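Hypothetical protein (Lactobacillus plantarum, PDB 2IAY) is of unknown function but, as a DUF1831 family member with an apparently new fold, may play a role in amino-acid metabolism. Local coordinates at residues 11-16 against 97-102; 26-31 against 39-44; 46-49 against 55-58; 2-7 against 60-65. One frame throughout, in Å; residues are numbered along the deposited sequence.

Interaction 1: 11-16 against 97-102; sequences DGDTKT and QLRYIL
Arg99 reaches from helix 92-107 to Asp13 and closes an end-on, bidentate salt bridge. Asp13 sits in the loop between strands 7-8 and 17-19 and forms an Asx turn there. The contact therefore ties the hairpin loop of the three-stranded sheet to the long helix. Its tight part is the ion pair. Arg99 NH2 meets Asp13 OD1 at 2.8 Å, and Arg99 NH1 meets Asp13 OD2 at 2.9 Å. Both bonds are nearly straight, and both use the syn side of the carboxylate. The carboxylate and guanidinium planes lie 17° apart, so the two flat groups are almost coplanar. Asp13 has CG anti to its N (chi1 -156°), and this turns the carboxylate toward the helix. Asp13 is buried, and Phe86 packs against both it and Arg99. Arg99 NH1 also has a weak hydrogen bond to Tyr17 OH. The arginine chain bends at chi2 (-61°), which brings its end nearer the loop than its first bond would suggest.

The exposed side belongs to Lys15. Its extended chain runs obliquely over one face of the guanidinium, with Lys15 CD 3.8 Å from Arg99 CZ. The contact is made by methylene groups. Lys15 NZ lies 4.2 Å from Arg99 NE, and the nearby carboxylate probably offsets these like charges. The same lysine also fixes the acid through its backbone. Lys15 N donates to Asp13 OD1 at 3.1 Å, from above the carboxylate plane and on the face opposite to Arg99 NH2.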
# COMPACT_ATOMS: atom_id res chain seq x y z
N ASP A 11 -6.51 7.08 -3.96
CA ASP A 11 -7.07 8.11 -4.79
C ASP A 11 -7.60 7.51 -6.08
O ASP A 11 -6.90 6.80 -6.82
CB ASP A 11 -5.98 9.17 -5.12
CG ASP A 11 -5.61 10.04 -3.98
OD1 ASP A 11 -6.26 10.04 -2.92
OD2 ASP A 11 -4.70 10.88 -4.16
N GLY A 12 -8.87 7.80 -6.37
CA GLY A 12 -9.47 7.31 -7.57
C GLY A 12 -10.03 5.91 -7.55
O GLY A 12 -10.67 5.48 -8.49
N ASP A 13 -9.72 5.15 -6.53
CA ASP A 13 -10.10 3.76 -6.53
C ASP A 13 -11.59 3.60 -6.25
O ASP A 13 -12.20 4.43 -5.58
CB ASP A 13 -9.22 3.03 -5.49
CG ASP A 13 -9.07 1.53 -5.74
OD1 ASP A 13 -9.87 0.91 -6.50
OD2 ASP A 13 -8.15 0.92 -5.11
N THR A 14 -12.15 2.49 -6.70
CA THR A 14 -13.51 2.10 -6.33
C THR A 14 -13.54 1.13 -5.14
O THR A 14 -14.57 0.92 -4.52
CB THR A 14 -14.25 1.49 -7.52
OG1 THR A 14 -13.63 0.25 -7.86
CG2 THR A 14 -14.26 2.50 -8.70
N LYS A 15 -12.40 0.56 -4.78
CA LYS A 15 -12.30 -0.38 -3.66
C LYS A 15 -11.72 0.34 -2.45
O LYS A 15 -10.90 1.20 -2.60
CB LYS A 15 -11.29 -1.52 -4.01
CG LYS A 15 -11.77 -2.35 -5.12
CD LYS A 15 -10.91 -3.54 -5.34
CE LYS A 15 -11.37 -4.11 -6.68
NZ LYS A 15 -11.12 -5.49 -6.91
N THR A 16 -12.12 -0.10 -1.27
CA THR A 16 -11.55 0.31 0.00
C THR A 16 -10.84 -0.91 0.60
O THR A 16 -11.39 -2.02 0.57
CB THR A 16 -12.67 0.87 0.92
OG1 THR A 16 -13.14 2.10 0.38
CG2 THR A 16 -12.20 1.17 2.30
N GLN A 97 -0.35 -4.14 -11.54
CA GLN A 97 0.77 -4.43 -10.65
C GLN A 97 0.38 -4.16 -9.20
O GLN A 97 0.69 -4.94 -8.31
CB GLN A 97 2.00 -3.61 -11.09
CG GLN A 97 3.25 -3.95 -10.32
CD GLN A 97 4.45 -3.18 -10.77
OE1 GLN A 97 4.35 -2.36 -11.69
NE2 GLN A 97 5.55 -3.37 -10.07
N LEU A 98 -0.27 -3.04 -8.96
CA LEU A 98 -0.77 -2.73 -7.61
C LEU A 98 -1.68 -3.82 -7.09
O LEU A 98 -1.57 -4.29 -5.96
CB LEU A 98 -1.46 -1.37 -7.64
CG LEU A 98 -2.10 -0.94 -6.31
CD1 LEU A 98 -1.83 0.58 -5.99
CD2 LEU A 98 -3.55 -1.27 -6.22
N ARG A 99 -2.63 -4.23 -7.92
CA ARG A 99 -3.54 -5.29 -7.50
C ARG A 99 -2.85 -6.61 -7.21
O ARG A 99 -3.21 -7.33 -6.29
CB ARG A 99 -4.64 -5.48 -8.52
CG ARG A 99 -5.68 -4.36 -8.61
CD ARG A 99 -6.45 -4.14 -7.32
NE ARG A 99 -7.63 -3.31 -7.63
CZ ARG A 99 -7.94 -2.12 -7.14
NH1 ARG A 99 -7.29 -1.63 -6.11
NH2 ARG A 99 -8.91 -1.41 -7.70
N TYR A 100 -1.83 -6.93 -7.99
CA TYR A 100 -1.03 -8.13 -7.78
C TYR A 100 -0.34 -8.09 -6.41
O TYR A 100 -0.35 -9.06 -5.68
CB TYR A 100 -0.00 -8.25 -8.94
CG TYR A 100 0.80 -9.52 -8.90
CD1 TYR A 100 1.94 -9.63 -8.14
CD2 TYR A 100 0.36 -10.64 -9.58
CE1 TYR A 100 2.65 -10.86 -8.09
CE2 TYR A 100 1.05 -11.83 -9.57
CZ TYR A 100 2.17 -11.93 -8.82
OH TYR A 100 2.83 -13.12 -8.81
N ILE A 101 0.28 -6.96 -6.09
CA ILE A 101 0.94 -6.78 -4.83
C ILE A 101 -0.05 -6.94 -3.69
O ILE A 101 0.20 -7.65 -2.70
CB ILE A 101 1.67 -5.39 -4.78
CG1 ILE A 101 2.83 -5.35 -5.78
CG2 ILE A 101 2.15 -5.09 -3.35
CD1 ILE A 101 3.28 -3.93 -6.13
N LEU A 102 -1.17 -6.22 -3.77
CA LEU A 102 -2.15 -6.26 -2.70
C LEU A 102 -2.87 -7.59 -2.57
O LEU A 102 -3.30 -7.94 -1.49
CB LEU A 102 -3.13 -5.10 -2.82
CG LEU A 102 -2.51 -3.70 -2.74
CD1 LEU A 102 -3.59 -2.61 -2.81
CD2 LEU A 102 -1.69 -3.55 -1.48

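Interaction 2: 26-31 against 39-44; sequences YTLMDL and GAFSFE. With GOL (glycerol), chain C.
Leu28 sets one methyl over a face of the Phe41 ring, in a CH-pi contact. Leu28 CD1 is 3.9 Å from Phe41 CG and 4.0 Å from the ring centroid. It stands 14° off the ring normal, shifted toward the rim. The two side chains cross at about a right angle. Selenomethionine Met29 adds a looser touch, with its CE 4.2 Å from Phe41 CE2. At the other end of the contact, the carbonyl Leu31 O comes within 3.4 Å of Phe43 CE2.

Further out, helix 25-30 packs here on strand 41-47 of the four-stranded antiparallel sheet. Phe41 has CG anti to its carbonyl carbon (chi1 -63°), whereas Phe43 has CG anti to its N (178°). The two rings thus leave the strand along different paths toward the helix. Leu67 touches both Leu28 and Phe41. Phe43 meets Phe105 of helix 92-107 edge-to-face, and also packs on Phe33.

Glu44 lies apart from this apolar contact, where its OE2 accepts a weak hydrogen bond from O2 of a glycerol, at 3.4 Å. Apart from the Leu31 carbonyl, helix and strand meet here through methyl groups and aromatic rings, which suggests that shape and the exclusion of water do most to hold them together.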
# COMPACT_ATOMS: atom_id res chain seq x y z
N TYR A 26 4.87 -11.01 12.36
CA TYR A 26 5.75 -11.87 11.59
C TYR A 26 5.23 -12.02 10.16
O TYR A 26 6.02 -12.25 9.26
CB TYR A 26 5.93 -13.26 12.24
CG TYR A 26 6.63 -13.21 13.59
CD1 TYR A 26 7.72 -12.40 13.84
CD2 TYR A 26 6.16 -14.01 14.63
CE1 TYR A 26 8.31 -12.38 15.14
CE2 TYR A 26 6.73 -14.04 15.83
CZ TYR A 26 7.78 -13.23 16.09
OH TYR A 26 8.28 -13.32 17.37
N THR A 27 3.92 -11.94 9.97
CA THR A 27 3.36 -11.98 8.63
C THR A 27 3.73 -10.71 7.84
O THR A 27 4.12 -10.78 6.66
CB THR A 27 1.87 -12.22 8.66
OG1 THR A 27 1.65 -13.40 9.41
CG2 THR A 27 1.29 -12.39 7.23
N LEU A 28 3.63 -9.55 8.49
CA LEU A 28 4.09 -8.31 7.85
C LEU A 28 5.53 -8.46 7.37
O LEU A 28 5.88 -8.12 6.24
CB LEU A 28 3.94 -7.09 8.77
CG LEU A 28 2.50 -6.65 9.03
CD1 LEU A 28 2.51 -5.65 10.14
CD2 LEU A 28 1.84 -6.05 7.79
N MSE A 29 6.39 -8.97 8.24
CA MSE A 29 7.81 -9.15 7.93
C MSE A 29 7.96 -10.11 6.77
O MSE A 29 8.75 -9.91 5.86
CB MSE A 29 8.57 -9.71 9.15
CG MSE A 29 8.65 -8.67 10.24
SE MSE A 29 9.55 -9.34 11.82
CE MSE A 29 9.93 -7.56 12.60
N ASP A 30 7.20 -11.19 6.81
CA ASP A 30 7.26 -12.21 5.76
C ASP A 30 6.86 -11.66 4.39
O ASP A 30 7.34 -12.14 3.37
CB ASP A 30 6.37 -13.41 6.13
CG ASP A 30 6.60 -14.61 5.23
OD1 ASP A 30 7.79 -15.01 5.12
OD2 ASP A 30 5.60 -15.18 4.67
N LEU A 31 5.99 -10.65 4.35
CA LEU A 31 5.56 -10.02 3.10
C LEU A 31 6.41 -8.83 2.71
O LEU A 31 6.08 -8.15 1.73
CB LEU A 31 4.07 -9.60 3.20
CG LEU A 31 3.04 -10.69 2.87
CD1 LEU A 31 2.98 -11.04 1.43
CD2 LEU A 31 3.18 -11.99 3.67
N GLY A 39 8.95 1.23 15.80
CA GLY A 39 8.07 0.07 15.87
C GLY A 39 7.09 -0.02 14.73
O GLY A 39 6.45 -1.03 14.60
N ALA A 40 6.93 1.05 13.96
CA ALA A 40 6.04 1.02 12.80
C ALA A 40 6.66 0.18 11.67
O ALA A 40 7.89 0.02 11.61
CB ALA A 40 5.75 2.43 12.34
N PHE A 41 5.80 -0.31 10.77
CA PHE A 41 6.20 -1.18 9.68
C PHE A 41 5.96 -0.48 8.36
O PHE A 41 4.83 -0.01 8.15
CB PHE A 41 5.36 -2.44 9.67
CG PHE A 41 5.53 -3.28 10.88
CD1 PHE A 41 4.83 -2.97 12.05
CD2 PHE A 41 6.35 -4.37 10.88
CE1 PHE A 41 4.97 -3.73 13.17
CE2 PHE A 41 6.47 -5.17 12.06
CZ PHE A 41 5.79 -4.83 13.15
N SER A 42 6.94 -0.44 7.48
CA SER A 42 6.74 0.21 6.18
C SER A 42 7.06 -0.70 5.01
O SER A 42 7.87 -1.65 5.12
CB SER A 42 7.54 1.50 6.07
OG SER A 42 8.93 1.24 6.05
N PHE A 43 6.43 -0.41 3.88
CA PHE A 43 6.52 -1.18 2.65
C PHE A 43 6.40 -0.19 1.48
O PHE A 43 5.58 0.73 1.53
CB PHE A 43 5.35 -2.20 2.61
CG PHE A 43 5.28 -3.06 1.38
CD1 PHE A 43 4.60 -2.63 0.27
CD2 PHE A 43 5.89 -4.27 1.34
CE1 PHE A 43 4.51 -3.44 -0.85
CE2 PHE A 43 5.82 -5.09 0.22
CZ PHE A 43 5.14 -4.64 -0.86
N GLU A 44 7.23 -0.38 0.48
CA GLU A 44 7.16 0.47 -0.71
C GLU A 44 7.49 -0.35 -1.94
O GLU A 44 8.44 -1.13 -1.94
CB GLU A 44 8.12 1.66 -0.58
CG GLU A 44 8.22 2.52 -1.81
CD GLU A 44 9.29 3.57 -1.65
OE1 GLU A 44 9.16 4.38 -0.71
OE2 GLU A 44 10.22 3.54 -2.47
C1 GOL C . 11.96 0.76 -3.10
C2 GOL C . 10.89 0.45 -4.16
O2 GOL C . 10.92 1.46 -5.13
C3 GOL C . 11.09 -0.95 -4.73
O3 GOL C . 10.20 -1.30 -5.79

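Interaction 3: 46-49 against 55-58; sequences SLDP and AAFK. With GOL (glycerol), chain C.
A classic beta bulge marks this end of the hairpin formed by strands 41-47 and 57-63: Ala56 and Phe57 both face Leu47. Leu47 N donates to Phe57 O at 2.8 Å. In return, Phe57 N donates to Leu47 O at 3.3 Å, and Ala56 N adds a weak bond to the same oxygen. Ala56 N also reaches Asp48 O at 3.3 Å, from above that carbonyl plane. One amide is thus shared between two successive carbonyls, while Leu47 O receives two amides. Beyond the bulge the two chain segments stay close, with Pro49 CA 3.7 Å from Ala55 CA.

Leu47 and Phe57 form an antiparallel hydrogen-bonded pair. Their side chains lie on the sheet face toward helix 92-107 and cross at about a right angle. Leu47 CD1 touches Phe57 CB at 4.1 Å. Leu47 continues onto Ile101 of the helix, and Phe57 packs on Ala94 and meets His91 edge-to-face.

Ser46 and Lys58 are the neighbouring non-hydrogen-bonded pair, on the other face of the sheet. There they hold a glycerol, probably from the crystallisation liquor. Ser46 N donates to glycerol O3 at 2.9 Å in an almost straight bond (177°). Glycerol O2 is hydrogen-bonded to Ser46 OG at 2.8 Å and accepts from Lys58 NZ at 3.0 Å. The Ser46 hydroxyl lies beside its own N (chi1 -69°), so amide and hydroxyl can grip the same small molecule. The lysine amino group has a stronger partner in Glu44, with which it forms a salt bridge.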
# COMPACT_ATOMS: atom_id res chain seq x y z
N SER A 46 7.81 0.23 -6.37
CA SER A 46 7.67 0.91 -7.65
C SER A 46 6.58 0.27 -8.49
O SER A 46 6.35 -0.92 -8.43
CB SER A 46 8.96 0.83 -8.39
OG SER A 46 9.88 1.63 -7.72
N LEU A 47 5.90 1.09 -9.26
CA LEU A 47 4.92 0.67 -10.23
C LEU A 47 5.28 1.22 -11.61
O LEU A 47 5.52 2.43 -11.79
CB LEU A 47 3.52 1.15 -9.87
CG LEU A 47 3.00 0.78 -8.48
CD1 LEU A 47 1.66 1.46 -8.23
CD2 LEU A 47 2.91 -0.75 -8.28
N ASP A 48 5.27 0.31 -12.59
CA ASP A 48 5.37 0.66 -14.02
C ASP A 48 6.53 1.60 -14.36
O ASP A 48 6.32 2.66 -14.93
CB ASP A 48 4.02 1.24 -14.51
CG ASP A 48 3.90 1.31 -16.02
OD1 ASP A 48 4.70 0.64 -16.71
OD2 ASP A 48 3.02 2.06 -16.49
N PRO A 49 7.76 1.20 -14.06
CA PRO A 49 8.91 2.03 -14.46
C PRO A 49 9.21 1.95 -15.94
O PRO A 49 8.92 0.92 -16.60
CB PRO A 49 10.05 1.44 -13.64
CG PRO A 49 9.68 -0.00 -13.52
CD PRO A 49 8.19 0.01 -13.31
N ALA A 55 10.20 5.08 -11.91
CA ALA A 55 8.84 4.56 -11.74
C ALA A 55 7.80 5.57 -12.18
O ALA A 55 7.97 6.78 -11.95
CB ALA A 55 8.61 4.22 -10.27
N ALA A 56 6.70 5.11 -12.75
CA ALA A 56 5.56 5.99 -12.97
C ALA A 56 4.94 6.40 -11.61
O ALA A 56 4.57 7.54 -11.39
CB ALA A 56 4.53 5.32 -13.82
N PHE A 57 4.86 5.43 -10.70
CA PHE A 57 4.22 5.62 -9.41
C PHE A 57 4.94 4.76 -8.38
O PHE A 57 5.68 3.86 -8.73
CB PHE A 57 2.71 5.22 -9.46
CG PHE A 57 1.94 5.86 -10.56
CD1 PHE A 57 1.58 7.21 -10.47
CD2 PHE A 57 1.61 5.16 -11.70
CE1 PHE A 57 0.91 7.80 -11.48
CE2 PHE A 57 0.89 5.77 -12.71
CZ PHE A 57 0.56 7.08 -12.60
N LYS A 58 4.64 5.02 -7.11
CA LYS A 58 4.99 4.10 -6.03
C LYS A 58 3.79 3.86 -5.18
O LYS A 58 2.95 4.74 -4.96
CB LYS A 58 6.12 4.64 -5.18
CG LYS A 58 7.38 4.93 -6.04
CD LYS A 58 8.57 5.32 -5.23
CE LYS A 58 9.90 5.14 -6.02
NZ LYS A 58 10.89 4.50 -5.11
C1 GOL C . 11.96 0.76 -3.10
C2 GOL C . 10.89 0.45 -4.16
O2 GOL C . 10.92 1.46 -5.13
C3 GOL C . 11.09 -0.95 -4.73
O3 GOL C . 10.20 -1.30 -5.79

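Interaction 4: 2-7 against 60-65; sequences MAYTTT and KMTVNA
Tyr4 lays one face of its ring against Asn64. The touching atom is the beta carbon: Asn64 CB sits 3.5 Å from the centroid of the Tyr4 ring, only 7° off the normal. This CH-pi contact is almost exactly centred, and the six ring carbons of Tyr4 are all 3.6 to 3.9 Å from Asn64 CB. The amide of Asn64 is not stacked on the ring. Its plane is turned 56° from that of the ring, and Asn64 ND2 comes no closer than 4.1 Å to Tyr4 CG. The backbone points Asn64 CB at the ring. Chi1 of 68° then sets CG between the backbone N and the carbonyl carbon, and Asn64 OD1 accepts a hydrogen bond from Thr68 N and a weak one from Gly69 N.

The contact brings the N-terminal segment before strand 7-8 against the end of strand 57-63, where the chain turns toward strand 70-76. Strand 57-63 is an inner strand of the four-stranded antiparallel sheet. Thr5 is joined by backbone hydrogen bonding to Phe70, at the start of the outermost strand 70-76, while Thr6 is bonded to Leu19 of the three-stranded sheet.

The far end of the tyrosine reaches Thr62, whose side chain it crosses obliquely. Tyr4 OH is 3.6 Å from the methyl Thr62 CG2, which stands anti to the threonine N. Thr62 O lies at the edge of the Tyr4 ring, near its plane. The backbone also approaches, with Asn64 N 3.6 Å from Tyr4 CE1. Lys71 makes a cation-pi contact with the same tyrosine ring, and Ala40 packs against it.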
# COMPACT_ATOMS: atom_id res chain seq x y z
N MSE A 2 -6.07 10.67 14.03
CA MSE A 2 -6.86 10.12 12.95
C MSE A 2 -6.07 9.84 11.68
O MSE A 2 -6.64 9.39 10.69
CB MSE A 2 -8.02 11.07 12.62
CG MSE A 2 -9.00 11.29 13.77
SE MSE A 2 -10.59 12.29 13.31
CE MSE A 2 -9.85 14.03 13.11
N ALA A 3 -4.75 10.07 11.67
CA ALA A 3 -3.97 9.85 10.47
C ALA A 3 -3.82 8.36 10.11
O ALA A 3 -3.81 8.00 8.93
CB ALA A 3 -2.59 10.50 10.56
N TYR A 4 -3.63 7.50 11.08
CA TYR A 4 -3.74 6.06 10.87
C TYR A 4 -5.20 5.68 10.95
O TYR A 4 -5.93 6.11 11.84
CB TYR A 4 -2.94 5.26 11.91
CG TYR A 4 -1.45 5.29 11.79
CD1 TYR A 4 -0.82 4.47 10.84
CD2 TYR A 4 -0.65 6.02 12.65
CE1 TYR A 4 0.55 4.42 10.73
CE2 TYR A 4 0.74 5.96 12.55
CZ TYR A 4 1.33 5.17 11.59
OH TYR A 4 2.73 5.12 11.49
N THR A 5 -5.63 4.84 10.04
CA THR A 5 -7.02 4.48 9.94
C THR A 5 -7.18 2.96 9.87
O THR A 5 -6.19 2.21 9.70
CB THR A 5 -7.65 5.13 8.69
OG1 THR A 5 -6.91 4.78 7.51
CG2 THR A 5 -7.69 6.69 8.81
N THR A 6 -8.41 2.48 9.92
CA THR A 6 -8.61 1.05 9.74
C THR A 6 -8.97 0.72 8.29
O THR A 6 -8.80 -0.40 7.87
CB THR A 6 -9.63 0.53 10.69
OG1 THR A 6 -10.80 1.32 10.54
CG2 THR A 6 -9.12 0.63 12.12
N THR A 7 -9.42 1.71 7.53
CA THR A 7 -9.67 1.58 6.11
C THR A 7 -8.97 2.70 5.34
O THR A 7 -8.82 3.81 5.83
CB THR A 7 -11.16 1.67 5.82
OG1 THR A 7 -11.64 3.02 6.05
CG2 THR A 7 -11.88 0.64 6.62
N LYS A 60 3.02 3.01 -1.31
CA LYS A 60 3.57 3.06 0.02
C LYS A 60 2.53 2.67 1.05
O LYS A 60 1.39 3.14 1.01
CB LYS A 60 4.11 4.46 0.31
CG LYS A 60 5.20 4.91 -0.63
CD LYS A 60 5.80 6.27 -0.31
CE LYS A 60 6.57 6.25 0.99
N MSE A 61 2.91 1.82 2.02
CA MSE A 61 2.04 1.47 3.11
C MSE A 61 2.83 1.46 4.41
O MSE A 61 3.96 0.97 4.45
CB MSE A 61 1.41 0.09 2.89
CG MSE A 61 0.48 -0.38 4.01
SE MSE A 61 -0.59 -1.88 3.44
CE MSE A 61 -0.94 -2.64 5.19
N THR A 62 2.21 1.97 5.47
CA THR A 62 2.77 1.91 6.84
C THR A 62 1.70 1.38 7.77
O THR A 62 0.59 1.86 7.75
CB THR A 62 3.27 3.29 7.32
OG1 THR A 62 4.28 3.74 6.43
CG2 THR A 62 3.87 3.20 8.71
N VAL A 63 2.07 0.45 8.61
CA VAL A 63 1.25 -0.00 9.73
C VAL A 63 1.81 0.52 11.03
O VAL A 63 3.03 0.49 11.23
CB VAL A 63 1.15 -1.56 9.79
CG1 VAL A 63 0.26 -2.05 10.92
CG2 VAL A 63 0.63 -2.14 8.45
N ASN A 64 0.95 1.04 11.89
CA ASN A 64 1.43 1.61 13.14
C ASN A 64 2.04 0.55 14.06
O ASN A 64 1.86 -0.67 13.87
CB ASN A 64 0.37 2.49 13.82
CG ASN A 64 -0.82 1.75 14.33
OD1 ASN A 64 -0.85 0.53 14.42
ND2 ASN A 64 -1.87 2.51 14.71
N ALA A 65 2.78 0.99 15.06
CA ALA A 65 3.51 0.09 15.94
C ALA A 65 2.58 -0.82 16.72
O ALA A 65 2.93 -1.94 17.09
CB ALA A 65 4.42 0.88 16.88

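Interactions 2, 3 and 4 share the four-stranded sheet. Interactions 2 and 4 are bonded directly through neighbouring strands: Phe41 O is 2.8 Å from Val63 N, and Phe43 N is 2.9 Å from Met61 O. Interactions 2 and 3 lie at different points along the hairpin, their centres about 20 Å apart. The salt bridge of Glu44 OE2 with Lys58 NZ, 2.9 Å, joins them beside the bound glycerol. Helix 92-107 brings in interaction 1. Gln97 OE1 lies 3.0 Å from Asp48 N of interaction 3, and Ile101 CG2 packs 3.8 Å from Phe43 CE1 of interaction 2. Thr16 CG2 meets Thr7 CB at 3.7 Å, linking interactions 1 and 4.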